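Long-range contacts in thermophilic dibenzothiophene desulfurization enzyme C (PDB 5XDC), which probably oxidises dibenzothiophene to its sulfoxide and then to its sulfone, using reduced FMN and molecular oxygen: residues I262-L267 with Q305-E310; L351-T356 with D381-T386; R358-M363 with G374-W379. All coordinates share one frame; numbering follows the deposited sequence.

The three contacts join the same helical part of the acyl-CoA dehydrogenase-like fold. Interactions 2 and 3 pair helix 331-363 with helix 376-385, with 3 nested inside the loop that 2 closes and their centres about 11 Å apart. Interaction 1 lies about 11 Å from interaction 2 and about 14 Å from interaction 3, centre to centre. Ile262 CG2 packs on Val352 CG2 at 3.7 Å, and Phe375 CE1 comes 3.3 Å from Ala266 O. Only interaction 2 holds indole-pocket residues, Thr384 O lying 3.6 Å from indole C7; the Tyr360 side chain of interaction 3 is about 10 Å from a bound indole, and interaction 1 is remote from annotated sites. Interactions 2 and 3 touch the third subunit.

Interaction 1: residues I262-L267 with Q305-E310; sequences IARGAL and QLQVAE
The guanidinium of Arg264 has Leu306 CD2 over one face, 3.5 Å above the plane and offset toward the rim, while the carboxylate of Glu310 meets its edge and lies nearly coplanar with it. In this side-on grip Arg264 NE donates, almost perfectly straight (2.7 Å, 177°), to Glu310 OE2, which receives it on its syn lone pair. Arg264 NH2 reaches Glu310 OE1, also at 2.7 Å, so each carboxylate oxygen takes one N-H and the salt bridge fixes the rotation of both groups. A bend at chi3 (-74°) in the arginine chain turns NE and NH2 to the glutamate. The amide of Gln307 stands perpendicular to the guanidinium. Its NE2 is 3.3 Å from Arg264 NH2, but both are donors and no bond forms; NE2 instead donates to Ala303 O, and OE1 accepts from Gln340 NE2 of the second subunit. A water oxygen 2.6 Å from Gln307 OE1 donates to it and weakly accepts from Arg264 NH2, bridging the two. Leu306 CD1 rests on Ala263 CB at 4.2 Å and its CD2 on Leu267 CD2 at 4.1 Å. The segments run roughly antiparallel (153°), their axes 10.9 Å apart, packing helices 247-276 and 293-324 as neighbours in the helical C-terminal domain of the acyl-CoA dehydrogenase-type fold. Ile262 and Ala266 turn to helices 331-363 and 376-385, while Leu267 also packs on Phe402 of the second subunit.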
loop_
_atom_site.group_PDB
_atom_site.type_symbol
_atom_site.label_atom_id
_atom_site.label_comp_id
_atom_site.label_asym_id
_atom_site.label_seq_id
_atom_site.Cartn_x
_atom_site.Cartn_y
_atom_site.Cartn_z
ATOM N N ILE B 262 -10.364 18.591 -1.109
ATOM C CA ILE B 262 -8.935 18.815 -1.333
ATOM C C ILE B 262 -8.409 17.817 -2.355
ATOM O O ILE B 262 -7.663 18.179 -3.270
ATOM C CB ILE B 262 -8.157 18.727 -0.008
ATOM C CG1 ILE B 262 -8.529 19.886 0.914
ATOM C CG2 ILE B 262 -6.653 18.711 -0.274
ATOM C CD1 ILE B 262 -8.049 19.704 2.327
ATOM N N ALA B 263 -8.821 16.551 -2.228
ATOM C CA ALA B 263 -8.379 15.506 -3.147
ATOM C C ALA B 263 -8.783 15.822 -4.581
ATOM O O ALA B 263 -7.984 15.661 -5.511
ATOM C CB ALA B 263 -8.945 14.155 -2.722
ATOM N N ARG B 264 -10.035 16.236 -4.785
ATOM C CA ARG B 264 -10.495 16.564 -6.131
ATOM C C ARG B 264 -9.760 17.783 -6.674
ATOM O O ARG B 264 -9.317 17.786 -7.825
ATOM C CB ARG B 264 -12.007 16.786 -6.143
ATOM C CG ARG B 264 -12.531 17.227 -7.511
ATOM C CD ARG B 264 -14.041 17.007 -7.665
ATOM N NE ARG B 264 -14.386 15.589 -7.841
ATOM C CZ ARG B 264 -14.333 14.929 -8.997
ATOM N NH1 ARG B 264 -13.936 15.541 -10.109
ATOM N NH2 ARG B 264 -14.675 13.637 -9.040
ATOM N N GLY B 265 -9.583 18.815 -5.848
ATOM C CA GLY B 265 -8.858 19.988 -6.309
ATOM C C GLY B 265 -7.422 19.672 -6.681
ATOM O O GLY B 265 -6.905 20.166 -7.689
ATOM N N ALA B 266 -6.758 18.854 -5.866
ATOM C CA ALA B 266 -5.386 18.453 -6.148
ATOM C C ALA B 266 -5.302 17.677 -7.458
ATOM O O ALA B 266 -4.407 17.906 -8.279
ATOM C CB ALA B 266 -4.857 17.609 -4.992
ATOM N N LEU B 267 -6.206 16.727 -7.656
ATOM C CA LEU B 267 -6.144 15.906 -8.859
ATOM C C LEU B 267 -6.364 16.751 -10.112
ATOM O O LEU B 267 -5.655 16.586 -11.110
ATOM C CB LEU B 267 -7.167 14.774 -8.762
ATOM C CG LEU B 267 -6.974 13.501 -9.582
ATOM C CD1 LEU B 267 -5.627 12.873 -9.381
ATOM C CD2 LEU B 267 -8.084 12.504 -9.213
ATOM N N GLN B 305 -10.418 5.815 -7.110
ATOM C CA GLN B 305 -10.698 5.867 -5.682
ATOM C C GLN B 305 -11.534 7.090 -5.327
ATOM O O GLN B 305 -12.449 6.996 -4.503
ATOM C CB GLN B 305 -9.397 5.859 -4.889
ATOM C CG GLN B 305 -8.636 4.569 -5.000
ATOM C CD GLN B 305 -7.333 4.624 -4.234
ATOM O OE1 GLN B 305 -6.262 4.527 -4.815
ATOM N NE2 GLN B 305 -7.423 4.801 -2.921
ATOM N N LEU B 306 -11.235 8.246 -5.933
ATOM C CA LEU B 306 -12.023 9.451 -5.659
ATOM C C LEU B 306 -13.487 9.269 -6.048
ATOM O O LEU B 306 -14.386 9.648 -5.286
ATOM C CB LEU B 306 -11.437 10.652 -6.389
ATOM C CG LEU B 306 -12.181 11.970 -6.170
ATOM C CD1 LEU B 306 -12.153 12.404 -4.722
ATOM C CD2 LEU B 306 -11.578 13.020 -7.051
ATOM N N GLN B 307 -13.750 8.700 -7.232
ATOM C CA GLN B 307 -15.132 8.495 -7.657
ATOM C C GLN B 307 -15.881 7.664 -6.634
ATOM O O GLN B 307 -16.999 8.002 -6.236
ATOM C CB GLN B 307 -15.206 7.790 -9.015
ATOM C CG GLN B 307 -14.517 8.442 -10.199
ATOM C CD GLN B 307 -14.736 9.933 -10.324
ATOM O OE1 GLN B 307 -15.854 10.394 -10.576
ATOM N NE2 GLN B 307 -13.653 10.699 -10.194
ATOM N N VAL B 308 -15.280 6.557 -6.202
ATOM C CA VAL B 308 -15.982 5.662 -5.296
ATOM C C VAL B 308 -16.188 6.332 -3.944
ATOM O O VAL B 308 -17.270 6.238 -3.352
ATOM C CB VAL B 308 -15.222 4.331 -5.168
ATOM C CG1 VAL B 308 -15.883 3.436 -4.129
ATOM C CG2 VAL B 308 -15.161 3.610 -6.510
ATOM N N ALA B 309 -15.156 7.010 -3.430
ATOM C CA ALA B 309 -15.280 7.682 -2.135
ATOM C C ALA B 309 -16.355 8.758 -2.176
ATOM O O ALA B 309 -17.121 8.920 -1.216
ATOM C CB ALA B 309 -13.943 8.294 -1.722
ATOM N N GLU B 310 -16.416 9.521 -3.266
ATOM C CA GLU B 310 -17.434 10.565 -3.381
ATOM C C GLU B 310 -18.826 9.959 -3.454
ATOM O O GLU B 310 -19.759 10.423 -2.781
ATOM C CB GLU B 310 -17.180 11.417 -4.613
ATOM C CG GLU B 310 -15.961 12.316 -4.491
ATOM C CD GLU B 310 -15.686 13.129 -5.743
ATOM O OE1 GLU B 310 -16.002 12.671 -6.865
ATOM O OE2 GLU B 310 -15.122 14.232 -5.597
HETATM O O HOH W 1 -16.424 12.671 -11.614
#

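Interaction 2: residues L351-T356 with D381-T386; sequences LVIELT and DARTHT. With IND (indole), chain J.
Ile353 drives its CD1 into a hollow formed by Ala382, Arg383 and Thr386, 3.6 Å from Arg383 CA. A folded chi2 (-59°) places this methyl over the centre of one face of the Arg383 guanidinium, 3.7 Å above its plane. The same CD1 meets Thr386 OG1 tip to tip at 3.6 Å. Beside it, Val352 presents both methyls to Ala382 CB, with CG2 nearer at 3.6 Å. Segments 351-356 and 381-385, on helices 331-363 and 376-385 of the acyl-CoA dehydrogenase-type C-terminal domain, run roughly antiparallel (146°), and the small Ala382 probably helps their approach. In Thr386 the hydroxyl sits between backbone N and carbonyl carbon (chi1 51°), turned back along the helix to donate to Ala382 O at 2.7 Å. It also accepts from Arg383 NH2 at 2.9 Å, tilted out of the guanidinium plane. A valine in place of Thr386 would probably leave Arg383 NH2 without this acceptor and Ala382 O without its second donor. Arg383 NH1 is held separately, by Glu361 and Ser357 O of the third subunit. His385, just before Thr386, touches indole C8 with CD2 at 3.7 Å; the imidazole nitrogens are hydrogen-bonded to Tyr259 and Tyr93.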
loop_
_atom_site.group_PDB
_atom_site.type_symbol
_atom_site.label_atom_id
_atom_site.label_comp_id
_atom_site.label_asym_id
_atom_site.label_seq_id
_atom_site.Cartn_x
_atom_site.Cartn_y
_atom_site.Cartn_z
ATOM N N LEU B 351 -6.916 8.508 1.118
ATOM C CA LEU B 351 -6.873 8.944 -0.272
ATOM C C LEU B 351 -6.183 10.296 -0.402
ATOM O O LEU B 351 -5.261 10.462 -1.209
ATOM C CB LEU B 351 -8.293 9.009 -0.854
ATOM C CG LEU B 351 -8.342 9.602 -2.259
ATOM C CD1 LEU B 351 -7.499 8.768 -3.206
ATOM C CD2 LEU B 351 -9.791 9.717 -2.741
ATOM N N VAL B 352 -6.614 11.285 0.382
ATOM C CA VAL B 352 -6.095 12.630 0.164
ATOM C C VAL B 352 -4.623 12.704 0.549
ATOM O O VAL B 352 -3.842 13.397 -0.107
ATOM C CB VAL B 352 -6.942 13.690 0.901
ATOM C CG1 VAL B 352 -6.761 13.644 2.410
ATOM C CG2 VAL B 352 -6.594 15.079 0.368
ATOM N N ILE B 353 -4.212 11.976 1.593
ATOM C CA ILE B 353 -2.818 12.042 2.026
ATOM C C ILE B 353 -1.903 11.381 0.991
ATOM O O ILE B 353 -0.815 11.892 0.696
ATOM C CB ILE B 353 -2.663 11.415 3.427
ATOM C CG1 ILE B 353 -3.374 12.262 4.498
ATOM C CG2 ILE B 353 -1.190 11.226 3.807
ATOM C CD1 ILE B 353 -2.883 13.703 4.618
ATOM N N GLU B 354 -2.336 10.259 0.401
ATOM C CA GLU B 354 -1.539 9.591 -0.633
ATOM C C GLU B 354 -1.482 10.427 -1.902
ATOM O O GLU B 354 -0.410 10.646 -2.472
ATOM C CB GLU B 354 -2.128 8.208 -0.950
ATOM C CG GLU B 354 -1.990 7.218 0.162
ATOM C CD GLU B 354 -2.563 5.847 -0.189
ATOM O OE1 GLU B 354 -3.089 5.683 -1.312
ATOM O OE2 GLU B 354 -2.485 4.935 0.665
ATOM N N LEU B 355 -2.639 10.910 -2.353
ATOM C CA LEU B 355 -2.765 11.578 -3.641
ATOM C C LEU B 355 -1.992 12.895 -3.684
ATOM O O LEU B 355 -1.309 13.197 -4.674
ATOM C CB LEU B 355 -4.258 11.788 -3.889
ATOM C CG LEU B 355 -4.857 12.572 -5.029
ATOM C CD1 LEU B 355 -6.339 12.139 -5.122
ATOM C CD2 LEU B 355 -4.734 14.067 -4.787
ATOM N N THR B 356 -2.085 13.694 -2.628
ATOM C CA THR B 356 -1.473 15.014 -2.670
ATOM C C THR B 356 0.043 14.934 -2.690
ATOM O O THR B 356 0.695 15.887 -3.136
ATOM C CB THR B 356 -1.946 15.875 -1.493
ATOM O OG1 THR B 356 -1.697 15.211 -0.252
ATOM C CG2 THR B 356 -3.431 16.181 -1.625
ATOM N N ASP B 381 -2.505 21.333 3.491
ATOM C CA ASP B 381 -3.843 21.508 4.049
ATOM C C ASP B 381 -4.394 20.188 4.559
ATOM O O ASP B 381 -4.868 20.089 5.697
ATOM C CB ASP B 381 -4.761 22.099 2.991
ATOM C CG ASP B 381 -4.450 23.551 2.685
ATOM O OD1 ASP B 381 -3.842 24.238 3.540
ATOM O OD2 ASP B 381 -4.823 24.008 1.584
ATOM N N ALA B 382 -4.321 19.152 3.726
ATOM C CA ALA B 382 -4.827 17.848 4.120
ATOM C C ALA B 382 -4.020 17.267 5.264
ATOM O O ALA B 382 -4.596 16.726 6.214
ATOM C CB ALA B 382 -4.809 16.902 2.923
ATOM N N ARG B 383 -2.686 17.339 5.184
ATOM C CA ARG B 383 -1.859 16.742 6.231
ATOM C C ARG B 383 -2.142 17.388 7.583
ATOM O O ARG B 383 -2.113 16.716 8.622
ATOM C CB ARG B 383 -0.371 16.871 5.874
ATOM C CG ARG B 383 0.615 16.313 6.904
ATOM C CD ARG B 383 0.550 14.806 7.028
ATOM N NE ARG B 383 -0.687 14.364 7.662
ATOM C CZ ARG B 383 -1.038 13.098 7.830
ATOM N NH1 ARG B 383 -0.224 12.120 7.465
ATOM N NH2 ARG B 383 -2.220 12.798 8.368
ATOM N N THR B 384 -2.421 18.696 7.587
ATOM C CA THR B 384 -2.753 19.395 8.827
ATOM C C THR B 384 -4.092 18.926 9.389
ATOM O O THR B 384 -4.173 18.461 10.531
ATOM C CB THR B 384 -2.761 20.911 8.578
ATOM O OG1 THR B 384 -1.453 21.353 8.181
ATOM C CG2 THR B 384 -3.151 21.691 9.830
ATOM N N HIS B 385 -5.171 19.047 8.613
ATOM C CA HIS B 385 -6.461 18.837 9.246
ATOM C C HIS B 385 -6.783 17.368 9.492
ATOM O O HIS B 385 -7.534 17.068 10.427
ATOM C CB HIS B 385 -7.597 19.464 8.453
ATOM C CG HIS B 385 -8.826 19.581 9.284
ATOM N ND1 HIS B 385 -9.821 18.632 9.251
ATOM C CD2 HIS B 385 -9.150 20.438 10.285
ATOM C CE1 HIS B 385 -10.747 18.941 10.144
ATOM N NE2 HIS B 385 -10.364 20.030 10.788
ATOM N N THR B 386 -6.248 16.437 8.691
ATOM C CA THR B 386 -6.527 15.025 8.930
ATOM C C THR B 386 -6.070 14.570 10.314
ATOM O O THR B 386 -6.482 13.496 10.770
ATOM C CB THR B 386 -5.855 14.128 7.868
ATOM O OG1 THR B 386 -4.463 14.458 7.753
ATOM C CG2 THR B 386 -6.530 14.231 6.512
HETATM N N1 IND J . -6.537 23.043 11.505
HETATM C C2 IND J . -7.469 23.960 11.742
HETATM C C3 IND J . -8.053 23.502 12.783
HETATM C C4 IND J . -8.023 21.585 14.381
HETATM C C5 IND J . -7.329 20.397 14.623
HETATM C C6 IND J . -6.266 20.003 13.785
HETATM C C7 IND J . -5.899 20.800 12.704
HETATM C C8 IND J . -6.576 21.979 12.459
HETATM C C9 IND J . -7.663 22.371 13.315
#

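Interaction 3: residues R358-M363 with G374-W379; sequences RLYEAM and GFDRFW
Phe375 is the bump of this contact, its ring pushed into a hollow walled by Tyr360 and Met363. Its CG stands opposite the backbone N, sending the ring toward helix 331-363. Met363 CE covers one face almost centrally, 3.7 Å from the centroid of the Phe375 ring and only 12° off its normal, a CH-pi contact. The sulfur lies over the same face, SD being 4.6 Å from the centroid of the Phe375 ring, so the pair is also a Met-aromatic contact. The bend at chi3 of Met363 (-73°) brings the methyl down onto the ring. On the opposite face sits Phe378 CD2, offset toward the rim, and the phenyl is thus sandwiched.

Phe375 and Tyr360 form a T-shaped pair, planes 87° apart and centroids 5.3 Å apart, with the edge of Phe375 toward the face of Tyr360; the nearest atoms are Tyr360 CE2 and Phe375 CD2 at 3.5 Å. Met363 CE lies over that same tyrosine face, nearer its rim, so methyl and phenyl edge share it. Leu359, modelled in two conformers, may add a less certain wall at the edge near Phe375 CZ.

In the acyl-CoA dehydrogenase-type C-terminal domain, this pairs the end of helix 331-363 with Phe375 and the residues leading into helix 376-385. The connection holds the short helix 365-369, with Ala365 and Arg366, FMN-binding residues in another structure of this protein. The Met363 side chain is about 8 Å from that of Arg366. Tyr360 OH passes the rim of Phe375 and reaches Asp376 N at 3.1 Å, but the angle is too poor for a hydrogen bond. A water takes up the hydroxyl instead, 2.6 Å from Tyr360 OH, and is weakly bonded to Phe375 N. Asp376 pairs with Arg380, and Tyr360 packs on Arg383 of the third subunit.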
loop_
_atom_site.group_PDB
_atom_site.type_symbol
_atom_site.label_atom_id
_atom_site.label_comp_id
_atom_site.label_asym_id
_atom_site.label_seq_id
_atom_site.Cartn_x
_atom_site.Cartn_y
_atom_site.Cartn_z
ATOM N N ARG B 358 1.744 11.804 -3.945
ATOM C CA ARG B 358 2.195 10.965 -5.048
ATOM C C ARG B 358 1.942 11.578 -6.417
ATOM O O ARG B 358 2.594 11.175 -7.383
ATOM C CB ARG B 358 1.517 9.596 -4.966
ATOM C CG ARG B 358 2.053 8.743 -3.821
ATOM C CD ARG B 358 1.246 7.466 -3.677
ATOM N NE ARG B 358 1.535 6.781 -2.422
ATOM C CZ ARG B 358 0.835 5.757 -1.949
ATOM N NH1 ARG B 358 -0.206 5.287 -2.629
ATOM N NH2 ARG B 358 1.182 5.197 -0.794
ATOM N N LEU B 359 1.024 12.540 -6.535
ATOM C CA LEU B 359 0.783 13.146 -7.840
ATOM C C LEU B 359 2.026 13.847 -8.381
ATOM O O LEU B 359 2.140 14.018 -9.596
ATOM C CB LEU B 359 -0.396 14.121 -7.776
ATOM C CG LEU B 359 -1.777 13.463 -7.856
ATOM C CD1 LEU B 359 -2.879 14.464 -7.549
ATOM C CD2 LEU B 359 -1.987 12.851 -9.220
ATOM N N TYR B 360 2.970 14.237 -7.519
ATOM C CA TYR B 360 4.222 14.798 -8.031
ATOM C C TYR B 360 4.906 13.814 -8.974
ATOM O O TYR B 360 5.546 14.220 -9.952
ATOM C CB TYR B 360 5.171 15.160 -6.886
ATOM C CG TYR B 360 4.916 16.520 -6.263
ATOM C CD1 TYR B 360 5.480 17.666 -6.813
ATOM C CD2 TYR B 360 4.135 16.660 -5.126
ATOM C CE1 TYR B 360 5.260 18.914 -6.255
ATOM C CE2 TYR B 360 3.914 17.917 -4.562
ATOM C CZ TYR B 360 4.475 19.028 -5.133
ATOM O OH TYR B 360 4.253 20.275 -4.593
ATOM N N GLU B 361 4.787 12.517 -8.686
ATOM C CA GLU B 361 5.435 11.504 -9.510
ATOM C C GLU B 361 4.896 11.530 -10.933
ATOM O O GLU B 361 5.630 11.237 -11.884
ATOM C CB GLU B 361 5.232 10.132 -8.866
ATOM C CG GLU B 361 6.055 9.016 -9.461
ATOM C CD GLU B 361 5.942 7.721 -8.667
ATOM O OE1 GLU B 361 5.552 6.701 -9.264
ATOM O OE2 GLU B 361 6.272 7.705 -7.456
ATOM N N ALA B 362 3.629 11.907 -11.102
ATOM C CA ALA B 362 3.042 12.021 -12.424
ATOM C C ALA B 362 3.429 13.320 -13.116
ATOM O O ALA B 362 3.510 13.359 -14.346
ATOM C CB ALA B 362 1.517 11.930 -12.335
ATOM N N MET B 363 3.677 14.383 -12.351
ATOM C CA MET B 363 3.934 15.702 -12.914
ATOM C C MET B 363 5.396 15.915 -13.280
ATOM O O MET B 363 5.679 16.609 -14.263
ATOM C CB MET B 363 3.492 16.788 -11.927
ATOM C CG MET B 363 1.988 16.881 -11.760
ATOM S SD MET B 363 1.463 18.287 -10.760
ATOM C CE MET B 363 1.956 17.695 -9.160
ATOM N N GLY B 374 3.226 25.956 -6.209
ATOM C CA GLY B 374 2.433 25.954 -4.995
ATOM C C GLY B 374 1.555 24.738 -4.803
ATOM O O GLY B 374 0.626 24.783 -3.991
ATOM N N PHE B 375 1.835 23.646 -5.503
ATOM C CA PHE B 375 0.965 22.475 -5.435
ATOM C C PHE B 375 1.000 21.824 -4.064
ATOM O O PHE B 375 0.029 21.164 -3.667
ATOM C CB PHE B 375 1.378 21.474 -6.518
ATOM C CG PHE B 375 0.499 20.258 -6.586
ATOM C CD1 PHE B 375 -0.678 20.289 -7.298
ATOM C CD2 PHE B 375 0.859 19.090 -5.935
ATOM C CE1 PHE B 375 -1.485 19.191 -7.350
ATOM C CE2 PHE B 375 0.046 17.982 -6.000
ATOM C CZ PHE B 375 -1.120 18.041 -6.705
ATOM N N ASP B 376 2.087 22.014 -3.322
ATOM C CA ASP B 376 2.217 21.442 -1.994
ATOM C C ASP B 376 1.162 21.957 -1.027
ATOM O O ASP B 376 1.008 21.369 0.037
ATOM C CB ASP B 376 3.603 21.740 -1.441
ATOM C CG ASP B 376 3.862 23.204 -1.293
ATOM O OD1 ASP B 376 3.876 23.916 -2.317
ATOM O OD2 ASP B 376 4.081 23.651 -0.146
ATOM N N ARG B 377 0.460 23.039 -1.368
ATOM C CA ARG B 377 -0.636 23.523 -0.530
ATOM C C ARG B 377 -1.662 22.432 -0.252
ATOM O O ARG B 377 -2.192 22.336 0.861
ATOM C CB ARG B 377 -1.307 24.717 -1.207
ATOM C CG ARG B 377 -2.491 25.266 -0.469
ATOM C CD ARG B 377 -3.002 26.536 -1.167
ATOM N NE ARG B 377 -3.301 26.308 -2.583
ATOM C CZ ARG B 377 -4.459 25.866 -3.051
ATOM N NH1 ARG B 377 -5.470 25.621 -2.225
ATOM N NH2 ARG B 377 -4.610 25.673 -4.353
ATOM N N PHE B 378 -1.967 21.599 -1.250
ATOM C CA PHE B 378 -2.973 20.559 -1.047
ATOM C C PHE B 378 -2.525 19.555 0.013
ATOM O O PHE B 378 -3.274 19.245 0.949
ATOM C CB PHE B 378 -3.269 19.857 -2.373
ATOM C CG PHE B 378 -3.889 20.756 -3.417
ATOM C CD1 PHE B 378 -5.247 21.056 -3.376
ATOM C CD2 PHE B 378 -3.125 21.272 -4.456
ATOM C CE1 PHE B 378 -5.823 21.871 -4.340
ATOM C CE2 PHE B 378 -3.691 22.081 -5.426
ATOM C CZ PHE B 378 -5.043 22.392 -5.358
ATOM N N TRP B 379 -1.290 19.059 -0.094
ATOM C CA TRP B 379 -0.766 18.167 0.932
ATOM C C TRP B 379 -0.694 18.873 2.276
ATOM O O TRP B 379 -1.067 18.299 3.301
ATOM C CB TRP B 379 0.606 17.632 0.530
ATOM C CG TRP B 379 1.264 16.805 1.612
ATOM C CD1 TRP B 379 1.076 15.481 1.858
ATOM C CD2 TRP B 379 2.204 17.260 2.586
ATOM N NE1 TRP B 379 1.834 15.078 2.939
ATOM C CE2 TRP B 379 2.537 16.156 3.401
ATOM C CE3 TRP B 379 2.803 18.493 2.849
ATOM C CZ2 TRP B 379 3.440 16.244 4.446
ATOM C CZ3 TRP B 379 3.696 18.578 3.901
ATOM C CH2 TRP B 379 4.010 17.462 4.679
HETATM O O HOH W 2 4.955 22.440 -5.949
#